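Local structure of 3-oxoacyl-[acyl-carrier-protein] reductase (Sinorhizobium meliloti, 3U9L) at residues S145-T153 / D270-L279; Q123-R134 / Y174-I183. The protein probably reduces 3-oxoacyl-[acyl-carrier-protein] substrates with NADPH, as a member of the short-chain dehydrogenase/reductase family. One frame throughout, in Å; residues are numbered along the deposited sequence.

How the interactions relate
From the N terminus, the chain first supplies Q123-R134 on helix 108-136, then passes through strand 139-144 into the loop S145-T153. It next runs down helix 158-179 to Y174-I183, where interaction 2 closes a loop with 39 residues between its segments. Only much later, beyond strand 262-265, does D270-L279 return to S145-T153, so that interaction 1 spans 116 residues. Because the four segments alternate, the two closures cross and neither nests inside the other. Interaction 2 joins two helices; interaction 1 ties the start of helix 272-289 to the loop between them. The centres are about 25 Å apart and the nearest atoms about 7 Å, and both contacts touch the second subunit.

Interaction 1 (S145-T153 / D270-L279); sequences SSSSSAGGT and DGADVGFSVL
Gly152 N donates to Asp270 O at 2.9 Å, with an almost straight N-H...O angle of 174°, and so fixes the loop against the residue that precedes the N-cap, Gly271. The carboxylate of Asp270 works in two directions. Its OD1 accepts from Ala272 N at 3.0 Å, an Asx turn leading into the helix, while its OD2 accepts from Ser147 OG; the modelled 2.4 Å is very short for such a bond, so its exact length is doubtful. CG lies between the backbone N and carbonyl carbon (chi1 67°), which turns the carboxylate back over the helix start. With an alanine here, the Asx turn would probably lose the acceptor of Ala272 N, and Ser147 OG its nearby carboxylate.

Further along the loop the backbones come close. Ala272 CA offers a CA-H...O contact to Ala150 O at 3.5 Å, and Gly275 lies beside the same oxygen, where a CB would clash. Ala150 CB sits over the centre of the Phe276 ring, 3.5 Å from the centroid and 7° off the normal, a CH-pi contact.

In SDR enzymes this loop, between strand 139-144 and helix 158-179, carries an active-site serine. Phe276 also touches Val189 of strand 183-190 and makes a cation-pi contact with Arg262 of strand 262-265, while Ala150 packs on Leu279 of the second subunit.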
ATOM      1  N   SER A 145       5.712  -6.774  -9.080  1.00 18.60           N
ATOM      2  CA  SER A 145       5.344  -6.440  -7.750  1.00 18.45           C
ATOM      3  C   SER A 145       6.643  -6.631  -6.952  1.00 21.76           C
ATOM      4  O   SER A 145       7.727  -6.374  -7.487  1.00 20.01           O
ATOM      5  CB  SER A 145       4.270  -7.408  -7.280  1.00 18.56           C
ATOM      6  OG  SER A 145       3.784  -7.075  -6.013  1.00 20.18           O
ATOM      7  N   SER A 146       6.525  -7.113  -5.714  1.00 19.72           N
ATOM      8  CA  SER A 146       7.669  -7.225  -4.829  1.00 21.73           C
ATOM      9  C   SER A 146       7.400  -8.266  -3.745  1.00 20.60           C
ATOM     10  O   SER A 146       6.360  -8.245  -3.107  1.00 21.29           O
ATOM     11  CB  SER A 146       7.898  -5.845  -4.188  1.00 22.94           C
ATOM     12  OG  SER A 146       8.948  -5.869  -3.273  1.00 25.78           O
ATOM     13  N   SER A 147       8.361  -9.150  -3.496  1.00 20.82           N
ATOM     14  CA  SER A 147       8.225 -10.124  -2.405  1.00 20.06           C
ATOM     15  C   SER A 147       7.945  -9.438  -1.067  1.00 21.32           C
ATOM     16  O   SER A 147       7.356 -10.041  -0.149  1.00 21.97           O
ATOM     17  CB  SER A 147       9.515 -10.981  -2.307  1.00 20.53           C
ATOM     18  OG  SER A 147      10.590 -10.238  -1.754  1.00 21.72           O
ATOM     19  N   SER A 148       8.363  -8.181  -0.929  1.00 20.48           N
ATOM     20  CA  SER A 148       8.141  -7.488   0.335  1.00 21.88           C
ATOM     21  C   SER A 148       6.662  -7.295   0.724  1.00 21.70           C
ATOM     22  O   SER A 148       6.345  -7.154   1.914  1.00 22.53           O
ATOM     23  CB  SER A 148       8.811  -6.125   0.287  1.00 23.65           C
ATOM     24  OG  SER A 148       8.162  -5.292  -0.665  1.00 24.50           O
ATOM     25  N   SER A 149       5.753  -7.298  -0.249  1.00 20.95           N
ATOM     26  CA  SER A 149       4.339  -7.048   0.090  1.00 22.01           C
ATOM     27  C   SER A 149       3.716  -8.252   0.790  1.00 20.93           C
ATOM     28  O   SER A 149       2.670  -8.117   1.347  1.00 22.84           O
ATOM     29  CB  SER A 149       3.497  -6.651  -1.140  1.00 21.64           C
ATOM     30  OG  SER A 149       4.152  -5.577  -1.839  1.00 24.32           O
ATOM     31  N   ALA A 150       4.338  -9.424   0.755  1.00 19.37           N
ATOM     32  CA  ALA A 150       3.825 -10.550   1.569  1.00 20.60           C
ATOM     33  C   ALA A 150       4.911 -11.529   2.109  1.00 21.25           C
ATOM     34  O   ALA A 150       4.615 -12.701   2.341  1.00 21.50           O
ATOM     35  CB  ALA A 150       2.848 -11.337   0.773  1.00 18.94           C
ATOM     36  N   GLY A 151       6.152 -11.095   2.225  1.00 19.70           N
ATOM     37  CA  GLY A 151       7.191 -11.975   2.692  1.00 19.89           C
ATOM     38  C   GLY A 151       7.977 -11.263   3.800  1.00 19.69           C
ATOM     39  O   GLY A 151       7.667 -10.121   4.189  1.00 18.77           O
ATOM     40  N   GLY A 152       9.005 -11.934   4.295  1.00 20.31           N
ATOM     41  CA  GLY A 152       9.839 -11.366   5.347  1.00 18.78           C
ATOM     42  C   GLY A 152      10.575 -10.176   4.770  1.00 21.18           C
ATOM     43  O   GLY A 152      11.073 -10.235   3.645  1.00 22.70           O
ATOM     44  N   THR A 153      10.683  -9.077   5.510  1.00 20.79           N
ATOM     45  CA  THR A 153      11.293  -7.875   4.922  1.00 20.88           C
ATOM     46  C   THR A 153      12.241  -7.170   5.909  1.00 19.87           C
ATOM     47  O   THR A 153      12.184  -7.367   7.131  1.00 19.92           O
ATOM     48  CB  THR A 153      10.205  -6.806   4.582  1.00 24.00           C
ATOM     49  OG1 THR A 153       9.440  -6.609   5.763  1.00 23.58           O
ATOM     50  CG2 THR A 153       9.252  -7.218   3.520  1.00 24.05           C
ATOM     51  N   ASP A 270      12.328 -15.464   0.848  1.00 18.32           N
ATOM     52  CA  ASP A 270      11.797 -14.720   1.969  1.00 20.13           C
ATOM     53  C   ASP A 270      10.312 -15.084   2.346  1.00 18.39           C
ATOM     54  O   ASP A 270       9.786 -14.505   3.291  1.00 18.60           O
ATOM     55  CB  ASP A 270      11.919 -13.197   1.763  1.00 20.69           C
ATOM     56  CG  ASP A 270      11.023 -12.658   0.630  1.00 22.94           C
ATOM     57  OD1 ASP A 270       9.890 -13.225   0.365  1.00 22.66           O
ATOM     58  OD2 ASP A 270      11.491 -11.672  -0.029  1.00 23.66           O
ATOM     59  N   GLY A 271       9.681 -16.002   1.620  1.00 17.18           N
ATOM     60  CA  GLY A 271       8.362 -16.522   2.006  1.00 18.23           C
ATOM     61  C   GLY A 271       7.156 -15.908   1.296  1.00 17.69           C
ATOM     62  O   GLY A 271       6.018 -16.291   1.530  1.00 17.59           O
ATOM     63  N   ALA A 272       7.379 -14.933   0.422  1.00 18.94           N
ATOM     64  CA  ALA A 272       6.256 -14.292  -0.270  1.00 18.07           C
ATOM     65  C   ALA A 272       5.479 -15.332  -1.094  1.00 18.74           C
ATOM     66  O   ALA A 272       4.309 -15.131  -1.352  1.00 16.56           O
ATOM     67  CB  ALA A 272       6.692 -13.141  -1.147  1.00 17.10           C
ATOM     68  N   ASP A 273       6.128 -16.427  -1.464  1.00 18.74           N
ATOM     69  CA  ASP A 273       5.432 -17.460  -2.192  1.00 18.43           C
ATOM     70  C   ASP A 273       4.336 -18.040  -1.329  1.00 18.46           C
ATOM     71  O   ASP A 273       3.253 -18.287  -1.814  1.00 17.20           O
ATOM     72  CB  ASP A 273       6.381 -18.555  -2.698  1.00 18.86           C
ATOM     73  CG  ASP A 273       7.216 -19.179  -1.605  1.00 21.08           C
ATOM     74  OD1 ASP A 273       7.617 -18.509  -0.637  1.00 20.86           O
ATOM     75  OD2 ASP A 273       7.531 -20.371  -1.723  1.00 24.93           O
ATOM     76  N   VAL A 274       4.632 -18.230  -0.048  1.00 18.34           N
ATOM     77  CA  VAL A 274       3.732 -18.800   0.919  1.00 16.81           C
ATOM     78  C   VAL A 274       2.708 -17.734   1.302  1.00 17.53           C
ATOM     79  O   VAL A 274       1.499 -17.985   1.282  1.00 16.71           O
ATOM     80  CB  VAL A 274       4.507 -19.214   2.225  1.00 17.01           C
ATOM     81  CG1 VAL A 274       3.537 -19.749   3.239  1.00 18.00           C
ATOM     82  CG2 VAL A 274       5.508 -20.282   1.943  1.00 16.97           C
ATOM     83  N   GLY A 275       3.172 -16.539   1.689  1.00 16.95           N
ATOM     84  CA  GLY A 275       2.234 -15.473   2.027  1.00 16.40           C
ATOM     85  C   GLY A 275       1.195 -15.238   0.897  1.00 18.57           C
ATOM     86  O   GLY A 275      -0.017 -15.221   1.116  1.00 17.02           O
ATOM     87  N   PHE A 276       1.661 -15.026  -0.327  1.00 17.22           N
ATOM     88  CA  PHE A 276       0.727 -14.716  -1.388  1.00 17.60           C
ATOM     89  C   PHE A 276      -0.178 -15.881  -1.747  1.00 18.07           C
ATOM     90  O   PHE A 276      -1.283 -15.681  -2.178  1.00 18.15           O
ATOM     91  CB  PHE A 276       1.424 -14.207  -2.660  1.00 16.47           C
ATOM     92  CG  PHE A 276       1.680 -12.695  -2.661  1.00 17.88           C
ATOM     93  CD1 PHE A 276       0.645 -11.794  -2.499  1.00 17.61           C
ATOM     94  CD2 PHE A 276       2.962 -12.188  -2.823  1.00 17.43           C
ATOM     95  CE1 PHE A 276       0.897 -10.414  -2.489  1.00 18.20           C
ATOM     96  CE2 PHE A 276       3.226 -10.796  -2.817  1.00 17.98           C
ATOM     97  CZ  PHE A 276       2.182  -9.919  -2.671  1.00 19.88           C
ATOM     98  N   SER A 277       0.297 -17.098  -1.618  1.00 17.90           N
ATOM     99  CA  SER A 277      -0.551 -18.173  -2.019  1.00 19.01           C
ATOM    100  C   SER A 277      -1.705 -18.335  -0.994  1.00 18.33           C
ATOM    101  O   SER A 277      -2.840 -18.669  -1.367  1.00 17.89           O
ATOM    102  CB  SER A 277       0.290 -19.444  -2.213  1.00 19.54           C
ATOM    103  OG  SER A 277       0.412 -20.012  -0.920  1.00 22.01           O
ATOM    104  N   VAL A 278      -1.445 -18.064   0.281  1.00 17.10           N
ATOM    105  CA  VAL A 278      -2.528 -17.909   1.262  1.00 17.19           C
ATOM    106  C   VAL A 278      -3.426 -16.703   0.948  1.00 18.06           C
ATOM    107  O   VAL A 278      -4.670 -16.850   0.863  1.00 16.98           O
ATOM    108  CB  VAL A 278      -2.006 -17.810   2.742  1.00 17.89           C
ATOM    109  CG1 VAL A 278      -3.158 -17.438   3.686  1.00 15.68           C
ATOM    110  CG2 VAL A 278      -1.343 -19.141   3.158  1.00 16.24           C
ATOM    111  N   LEU A 279      -2.851 -15.508   0.752  1.00 17.40           N
ATOM    112  CA  LEU A 279      -3.738 -14.363   0.400  1.00 17.77           C
ATOM    113  C   LEU A 279      -4.573 -14.602  -0.864  1.00 18.43           C
ATOM    114  O   LEU A 279      -5.757 -14.238  -0.893  1.00 16.63           O
ATOM    115  CB  LEU A 279      -3.013 -13.029   0.201  1.00 17.86           C
ATOM    116  CG  LEU A 279      -2.187 -12.579   1.410  1.00 21.51           C
ATOM    117  CD1 LEU A 279      -1.544 -11.200   1.169  1.00 21.83           C
ATOM    118  CD2 LEU A 279      -2.955 -12.592   2.732  1.00 21.23           C
TER
HETATM  119  O   HOH W   1      13.404  -9.599   1.829  1.00 30.40           O

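Interaction 2 (Q123-R134 / Y174-I183)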
ATOM      1  N   GLN A 123      -1.260   4.227 -12.798  1.00 16.97           N
ATOM      2  CA  GLN A 123      -2.578   4.734 -13.055  1.00 17.58           C
ATOM      3  C   GLN A 123      -2.598   5.637 -14.315  1.00 18.34           C
ATOM      4  O   GLN A 123      -3.538   5.570 -15.137  1.00 20.27           O
ATOM      5  CB  GLN A 123      -3.110   5.457 -11.808  1.00 17.79           C
ATOM      6  CG  GLN A 123      -4.629   5.871 -11.842  1.00 18.21           C
ATOM      7  CD  GLN A 123      -5.596   4.701 -11.961  1.00 19.87           C
ATOM      8  OE1 GLN A 123      -5.213   3.527 -11.797  1.00 18.86           O
ATOM      9  NE2 GLN A 123      -6.873   5.018 -12.292  1.00 18.87           N
ATOM     10  N   ARG A 124      -1.600   6.492 -14.464  1.00 18.76           N
ATOM     11  CA  ARG A 124      -1.468   7.286 -15.690  1.00 19.43           C
ATOM     12  C   ARG A 124      -1.393   6.380 -16.899  1.00 19.03           C
ATOM     13  O   ARG A 124      -2.081   6.579 -17.881  1.00 18.81           O
ATOM     14  CB  ARG A 124      -0.203   8.184 -15.634  1.00 20.66           C
ATOM     15  CG  ARG A 124      -0.373   9.324 -14.682  1.00 21.84           C
ATOM     16  CD  ARG A 124       0.817  10.277 -14.668  1.00 23.85           C
ATOM     17  NE  ARG A 124       0.642  11.109 -13.502  1.00 23.63           N
ATOM     18  CZ  ARG A 124       1.303  10.957 -12.356  1.00 23.55           C
ATOM     19  NH1 ARG A 124       2.279  10.060 -12.240  1.00 22.01           N
ATOM     20  NH2 ARG A 124       0.999  11.732 -11.345  1.00 23.42           N
ATOM     21  N   VAL A 125      -0.533   5.388 -16.830  1.00 18.54           N
ATOM     22  CA  VAL A 125      -0.370   4.463 -17.931  1.00 19.27           C
ATOM     23  C   VAL A 125      -1.652   3.666 -18.184  1.00 19.37           C
ATOM     24  O   VAL A 125      -2.105   3.521 -19.345  1.00 18.96           O
ATOM     25  CB  VAL A 125       0.859   3.517 -17.718  1.00 18.74           C
ATOM     26  CG1 VAL A 125       0.915   2.431 -18.863  1.00 18.45           C
ATOM     27  CG2 VAL A 125       2.127   4.341 -17.717  1.00 19.03           C
ATOM     28  N   ASN A 126      -2.261   3.140 -17.121  1.00 17.23           N
ATOM     29  CA  ASN A 126      -3.502   2.405 -17.314  1.00 18.14           C
ATOM     30  C   ASN A 126      -4.641   3.253 -17.923  1.00 19.00           C
ATOM     31  O   ASN A 126      -5.371   2.805 -18.817  1.00 18.46           O
ATOM     32  CB  ASN A 126      -3.962   1.777 -15.982  1.00 16.90           C
ATOM     33  CG  ASN A 126      -3.226   0.502 -15.688  1.00 16.76           C
ATOM     34  OD1 ASN A 126      -2.845  -0.200 -16.592  1.00 17.10           O
ATOM     35  ND2 ASN A 126      -2.998   0.209 -14.425  1.00 16.45           N
ATOM     36  N   ARG A 127      -4.804   4.470 -17.409  1.00 18.79           N
ATOM     37  CA  ARG A 127      -5.863   5.313 -17.902  1.00 18.36           C
ATOM     38  C   ARG A 127      -5.671   5.631 -19.400  1.00 21.73           C
ATOM     39  O   ARG A 127      -6.659   5.797 -20.149  1.00 20.42           O
ATOM     40  CB  ARG A 127      -5.994   6.577 -17.060  1.00 19.24           C
ATOM     41  CG  ARG A 127      -6.849   6.310 -15.784  1.00 19.47           C
ATOM     42  CD  ARG A 127      -6.896   7.562 -14.839  1.00 22.18           C
ATOM     43  NE  ARG A 127      -7.374   8.782 -15.514  1.00 22.71           N
ATOM     44  CZ  ARG A 127      -8.644   9.048 -15.802  1.00 23.70           C
ATOM     45  NH1 ARG A 127      -8.942  10.180 -16.440  1.00 24.75           N
ATOM     46  NH2 ARG A 127      -9.621   8.197 -15.469  1.00 22.25           N
ATOM     47  N   ALA A 128      -4.415   5.682 -19.843  1.00 18.59           N
ATOM     48  CA  ALA A 128      -4.101   5.889 -21.273  1.00 21.71           C
ATOM     49  C   ALA A 128      -4.296   4.638 -22.132  1.00 20.29           C
ATOM     50  O   ALA A 128      -4.859   4.698 -23.235  1.00 21.47           O
ATOM     51  CB  ALA A 128      -2.616   6.434 -21.425  1.00 20.53           C
ATOM     52  N   ALA A 129      -3.810   3.507 -21.661  1.00 19.07           N
ATOM     53  CA  ALA A 129      -3.769   2.275 -22.418  1.00 19.06           C
ATOM     54  C   ALA A 129      -5.008   1.432 -22.370  1.00 20.29           C
ATOM     55  O   ALA A 129      -5.371   0.840 -23.318  1.00 20.57           O
ATOM     56  CB  ALA A 129      -2.577   1.431 -22.040  1.00 20.08           C
ATOM     57  N   LEU A 130      -5.631   1.406 -21.214  1.00 19.64           N
ATOM     58  CA  LEU A 130      -6.775   0.582 -21.036  1.00 20.64           C
ATOM     59  C   LEU A 130      -7.975   0.793 -21.982  1.00 20.75           C
ATOM     60  O   LEU A 130      -8.559  -0.151 -22.363  1.00 20.77           O
ATOM     61  CB  LEU A 130      -7.170   0.488 -19.556  1.00 19.57           C
ATOM     62  CG  LEU A 130      -6.346  -0.341 -18.581  1.00 18.72           C
ATOM     63  CD1 LEU A 130      -6.939  -0.329 -17.267  1.00 16.52           C
ATOM     64  CD2 LEU A 130      -6.212  -1.721 -19.075  1.00 18.33           C
ATOM     65  N   PRO A 131      -8.288   2.014 -22.334  1.00 20.00           N
ATOM     66  CA  PRO A 131      -9.381   2.226 -23.293  1.00 20.00           C
ATOM     67  C   PRO A 131      -9.096   1.430 -24.542  1.00 20.00           C
ATOM     68  O   PRO A 131      -9.982   0.860 -25.045  1.00 25.40           O
ATOM     69  CB  PRO A 131      -9.264   3.732 -23.561  1.00 20.00           C
ATOM     70  CG  PRO A 131      -8.826   4.249 -22.265  1.00 20.00           C
ATOM     71  CD  PRO A 131      -8.196   3.167 -21.458  1.00 20.00           C
ATOM     72  N   HIS A 132      -7.867   1.411 -25.048  1.00 23.64           N
ATOM     73  CA  HIS A 132      -7.585   0.637 -26.216  1.00 23.77           C
ATOM     74  C   HIS A 132      -7.688  -0.865 -25.976  1.00 23.60           C
ATOM     75  O   HIS A 132      -8.215  -1.559 -26.787  1.00 21.92           O
ATOM     76  CB  HIS A 132      -6.230   1.051 -26.782  1.00 24.00           C
ATOM     77  CG  HIS A 132      -6.110   2.516 -26.988  1.00 25.13           C
ATOM     78  ND1 HIS A 132      -6.587   3.170 -28.101  1.00 25.74           N
ATOM     79  CD2 HIS A 132      -5.555   3.473 -26.217  1.00 23.00           C
ATOM     80  CE1 HIS A 132      -6.333   4.449 -27.993  1.00 25.10           C
ATOM     81  NE2 HIS A 132      -5.705   4.656 -26.857  1.00 23.76           N
HETATM   82  N   MSE A 133      -7.199  -1.335 -24.837  1.00 20.78           N
HETATM   83  CA  MSE A 133      -7.239  -2.752 -24.573  1.00 21.20           C
HETATM   84  C   MSE A 133      -8.669  -3.234 -24.342  1.00 21.40           C
HETATM   85  O   MSE A 133      -9.008  -4.300 -24.743  1.00 21.80           O
HETATM   86  CB  MSE A 133      -6.267  -3.155 -23.467  1.00 20.54           C
HETATM   87  CG  MSE A 133      -4.818  -2.681 -23.679  1.00 20.59           C
HETATM   88 SE   MSE A 133      -3.553  -2.953 -22.264  1.00 35.55          SE
HETATM   89  CE  MSE A 133      -3.531  -4.762 -22.356  1.00 19.83           C
ATOM     90  N   ARG A 134      -9.494  -2.380 -23.774  1.00 19.80           N
ATOM     91  CA  ARG A 134     -10.861  -2.703 -23.549  1.00 21.45           C
ATOM     92  C   ARG A 134     -11.636  -2.810 -24.856  1.00 24.76           C
ATOM     93  O   ARG A 134     -12.471  -3.651 -24.983  1.00 24.94           O
ATOM     94  CB  ARG A 134     -11.517  -1.721 -22.604  1.00 21.62           C
ATOM     95  CG  ARG A 134     -11.113  -1.891 -21.163  1.00 21.33           C
ATOM     96  CD  ARG A 134     -11.912  -1.092 -20.192  1.00 20.49           C
ATOM     97  NE  ARG A 134     -11.606   0.303 -20.103  1.00 22.08           N
ATOM     98  CZ  ARG A 134     -12.292   1.249 -20.708  1.00 25.03           C
ATOM     99  NH1 ARG A 134     -13.321   0.935 -21.456  1.00 24.99           N
ATOM    100  NH2 ARG A 134     -11.966   2.489 -20.557  1.00 23.95           N
ATOM    101  N   TYR A 174      -7.675  -4.484 -10.307  1.00 16.31           N
ATOM    102  CA  TYR A 174      -7.836  -4.384 -11.757  1.00 16.50           C
ATOM    103  C   TYR A 174      -8.051  -5.754 -12.370  1.00 17.27           C
ATOM    104  O   TYR A 174      -8.845  -5.901 -13.298  1.00 16.19           O
ATOM    105  CB  TYR A 174      -6.598  -3.749 -12.382  1.00 15.36           C
ATOM    106  CG  TYR A 174      -6.666  -2.240 -12.531  1.00 15.96           C
ATOM    107  CD1 TYR A 174      -7.471  -1.650 -13.522  1.00 15.58           C
ATOM    108  CD2 TYR A 174      -5.878  -1.415 -11.766  1.00 14.59           C
ATOM    109  CE1 TYR A 174      -7.508  -0.266 -13.714  1.00 16.48           C
ATOM    110  CE2 TYR A 174      -5.912  -0.000 -11.945  1.00 15.47           C
ATOM    111  CZ  TYR A 174      -6.743   0.560 -12.918  1.00 16.58           C
ATOM    112  OH  TYR A 174      -6.779   1.936 -13.129  1.00 16.15           O
ATOM    113  N   ALA A 175      -7.345  -6.758 -11.852  1.00 17.04           N
ATOM    114  CA  ALA A 175      -7.530  -8.135 -12.312  1.00 17.32           C
ATOM    115  C   ALA A 175      -9.020  -8.497 -12.326  1.00 17.20           C
ATOM    116  O   ALA A 175      -9.521  -9.037 -13.332  1.00 17.74           O
ATOM    117  CB  ALA A 175      -6.747  -9.132 -11.404  1.00 16.86           C
ATOM    118  N   ARG A 176      -9.735  -8.180 -11.238  1.00 17.52           N
ATOM    119  CA  ARG A 176     -11.188  -8.492 -11.147  1.00 17.97           C
ATOM    120  C   ARG A 176     -12.017  -7.569 -12.036  1.00 17.82           C
ATOM    121  O   ARG A 176     -12.965  -7.992 -12.680  1.00 18.43           O
ATOM    122  CB  ARG A 176     -11.728  -8.270  -9.728  1.00 19.51           C
ATOM    123  CG  ARG A 176     -11.195  -9.131  -8.582  1.00 20.62           C
ATOM    124  CD  ARG A 176     -10.061  -9.980  -8.906  1.00 22.47           C
ATOM    125  NE  ARG A 176      -9.538 -10.592  -7.666  1.00 25.91           N
ATOM    126  CZ  ARG A 176      -8.777 -11.681  -7.652  1.00 26.46           C
ATOM    127  NH1 ARG A 176      -8.392 -12.171  -6.479  1.00 28.11           N
ATOM    128  NH2 ARG A 176      -8.440 -12.309  -8.795  1.00 25.14           N
ATOM    129  N   GLU A 177     -11.680  -6.290 -12.008  1.00 17.12           N
ATOM    130  CA  GLU A 177     -12.490  -5.280 -12.655  1.00 18.30           C
ATOM    131  C   GLU A 177     -12.319  -5.319 -14.183  1.00 18.42           C
ATOM    132  O   GLU A 177     -13.179  -4.855 -14.901  1.00 18.53           O
ATOM    133  CB  GLU A 177     -12.159  -3.892 -12.109  1.00 18.51           C
ATOM    134  CG  GLU A 177     -12.416  -3.684 -10.570  1.00 18.84           C
ATOM    135  CD  GLU A 177     -12.052  -2.242 -10.122  1.00 20.04           C
ATOM    136  OE1 GLU A 177     -11.978  -1.359 -11.000  1.00 19.01           O
ATOM    137  OE2 GLU A 177     -11.804  -1.973  -8.910  1.00 20.44           O
ATOM    138  N   LEU A 178     -11.235  -5.899 -14.676  1.00 17.43           N
ATOM    139  CA  LEU A 178     -11.027  -5.996 -16.097  1.00 18.52           C
ATOM    140  C   LEU A 178     -11.405  -7.365 -16.630  1.00 20.67           C
ATOM    141  O   LEU A 178     -11.373  -7.577 -17.855  1.00 19.45           O
ATOM    142  CB  LEU A 178      -9.552  -5.766 -16.454  1.00 18.05           C
ATOM    143  CG  LEU A 178      -8.972  -4.374 -16.146  1.00 18.54           C
ATOM    144  CD1 LEU A 178      -7.490  -4.382 -16.417  1.00 17.36           C
ATOM    145  CD2 LEU A 178      -9.708  -3.325 -17.034  1.00 18.48           C
ATOM    146  N   SER A 179     -11.651  -8.329 -15.747  1.00 17.99           N
ATOM    147  CA  SER A 179     -11.817  -9.673 -16.279  1.00 21.20           C
ATOM    148  C   SER A 179     -13.052  -9.792 -17.265  1.00 21.77           C
ATOM    149  O   SER A 179     -12.995 -10.560 -18.231  1.00 22.18           O
ATOM    150  CB  SER A 179     -11.916 -10.729 -15.176  1.00 21.01           C
ATOM    151  OG  SER A 179     -13.076 -10.449 -14.435  1.00 24.56           O
ATOM    152  N   ARG A 180     -14.151  -9.100 -16.977  1.00 21.91           N
ATOM    153  CA  ARG A 180     -15.331  -9.240 -17.871  1.00 24.48           C
ATOM    154  C   ARG A 180     -15.026  -8.585 -19.211  1.00 25.31           C
ATOM    155  O   ARG A 180     -15.696  -8.861 -20.218  1.00 25.79           O
ATOM    156  CB  ARG A 180     -16.595  -8.689 -17.223  1.00 25.54           C
ATOM    157  CG  ARG A 180     -17.139  -9.608 -16.106  1.00 23.96           C
ATOM    158  CD  ARG A 180     -18.386  -9.026 -15.515  1.00 25.60           C
ATOM    159  NE  ARG A 180     -18.824  -9.880 -14.426  1.00 25.35           N
ATOM    160  CZ  ARG A 180     -19.790  -9.575 -13.562  1.00 25.78           C
ATOM    161  NH1 ARG A 180     -20.459  -8.439 -13.680  1.00 24.96           N
ATOM    162  NH2 ARG A 180     -20.057 -10.405 -12.552  1.00 24.53           N
ATOM    163  N   TRP A 181     -13.963  -7.764 -19.239  1.00 22.54           N
ATOM    164  CA  TRP A 181     -13.552  -7.177 -20.494  1.00 23.21           C
ATOM    165  C   TRP A 181     -12.622  -8.079 -21.266  1.00 24.77           C
ATOM    166  O   TRP A 181     -12.143  -7.682 -22.306  1.00 27.27           O
ATOM    167  CB  TRP A 181     -12.934  -5.798 -20.328  1.00 22.88           C
ATOM    168  CG  TRP A 181     -13.757  -4.725 -19.674  1.00 22.60           C
ATOM    169  CD1 TRP A 181     -13.885  -4.485 -18.313  1.00 22.47           C
ATOM    170  CD2 TRP A 181     -14.466  -3.657 -20.330  1.00 22.91           C
ATOM    171  NE1 TRP A 181     -14.641  -3.350 -18.087  1.00 23.37           N
ATOM    172  CE2 TRP A 181     -15.037  -2.845 -19.299  1.00 23.50           C
ATOM    173  CE3 TRP A 181     -14.692  -3.331 -21.677  1.00 25.01           C
ATOM    174  CZ2 TRP A 181     -15.779  -1.715 -19.582  1.00 23.08           C
ATOM    175  CZ3 TRP A 181     -15.460  -2.221 -21.957  1.00 25.71           C
ATOM    176  CH2 TRP A 181     -15.999  -1.415 -20.897  1.00 25.13           C
ATOM    177  N   GLY A 182     -12.395  -9.299 -20.799  1.00 22.79           N
ATOM    178  CA  GLY A 182     -11.468 -10.195 -21.442  1.00 24.78           C
ATOM    179  C   GLY A 182      -9.961  -9.990 -21.174  1.00 24.17           C
ATOM    180  O   GLY A 182      -9.122 -10.661 -21.808  1.00 24.82           O
ATOM    181  N   ILE A 183      -9.614  -9.060 -20.277  1.00 20.46           N
ATOM    182  CA  ILE A 183      -8.225  -8.725 -20.006  1.00 21.34           C
ATOM    183  C   ILE A 183      -7.631  -9.572 -18.858  1.00 21.87           C
ATOM    184  O   ILE A 183      -8.204  -9.679 -17.779  1.00 19.31           O
ATOM    185  CB  ILE A 183      -8.037  -7.226 -19.792  1.00 20.58           C
ATOM    186  CG1 ILE A 183      -8.345  -6.502 -21.120  1.00 22.82           C
ATOM    187  CG2 ILE A 183      -6.605  -6.869 -19.326  1.00 21.19           C
ATOM    188  CD1 ILE A 183      -8.624  -4.996 -20.856  1.00 22.64           C
TER
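Leu130 is the central bump of this contact, its two methyls parting over the neighbouring helix: CD1 reaches Tyr174 CE1 at 3.6 Å, and CD2 meets Leu178 CD1 at 4.0 Å. The leucine thus fills the hollow between side chains one helical turn apart. Beyond it Ile183 answers in the other direction, pushing CD1 into the notch made by Met133 (a selenomethionine), whose CB is 4.0 Å away, and the aliphatic part of Arg134.

The Tyr174 ring lies across the gap. Asn126 ND2 stands over one face near the rim, while Asn126 OD1 is held by His93. At the ring's edge, Tyr174 OH donates to Gln123 OE1 at 2.6 Å from 25° out of the amide carbonyl plane. The bend in the glutamine chain (chi2 62°) carries its amide to the hydroxyl.

The axes of 123-134 and 174-179 stay 12.6 Å apart at closest, and long side chains span that distance. Helices 108-136 and 158-179, joined through strand 139-144, pack side by side on one face of the parallel sheet of the Rossmann-type SDR fold, and in this family the equivalent pair commonly builds the dimer interface.

Trp181, in the turn after the second helix, offers a flat face to Arg134. Arg134 CD lies over the six-membered ring of Trp181, 3.6 Å from its centroid, and Arg134 CZ follows at 4.8 Å, a cation-pi contact. The guanidinium is inclined 62° to the indole, not stacked flat on it, and its NE and NH1 form salt bridges with Glu104 and Glu214 of the second subunit.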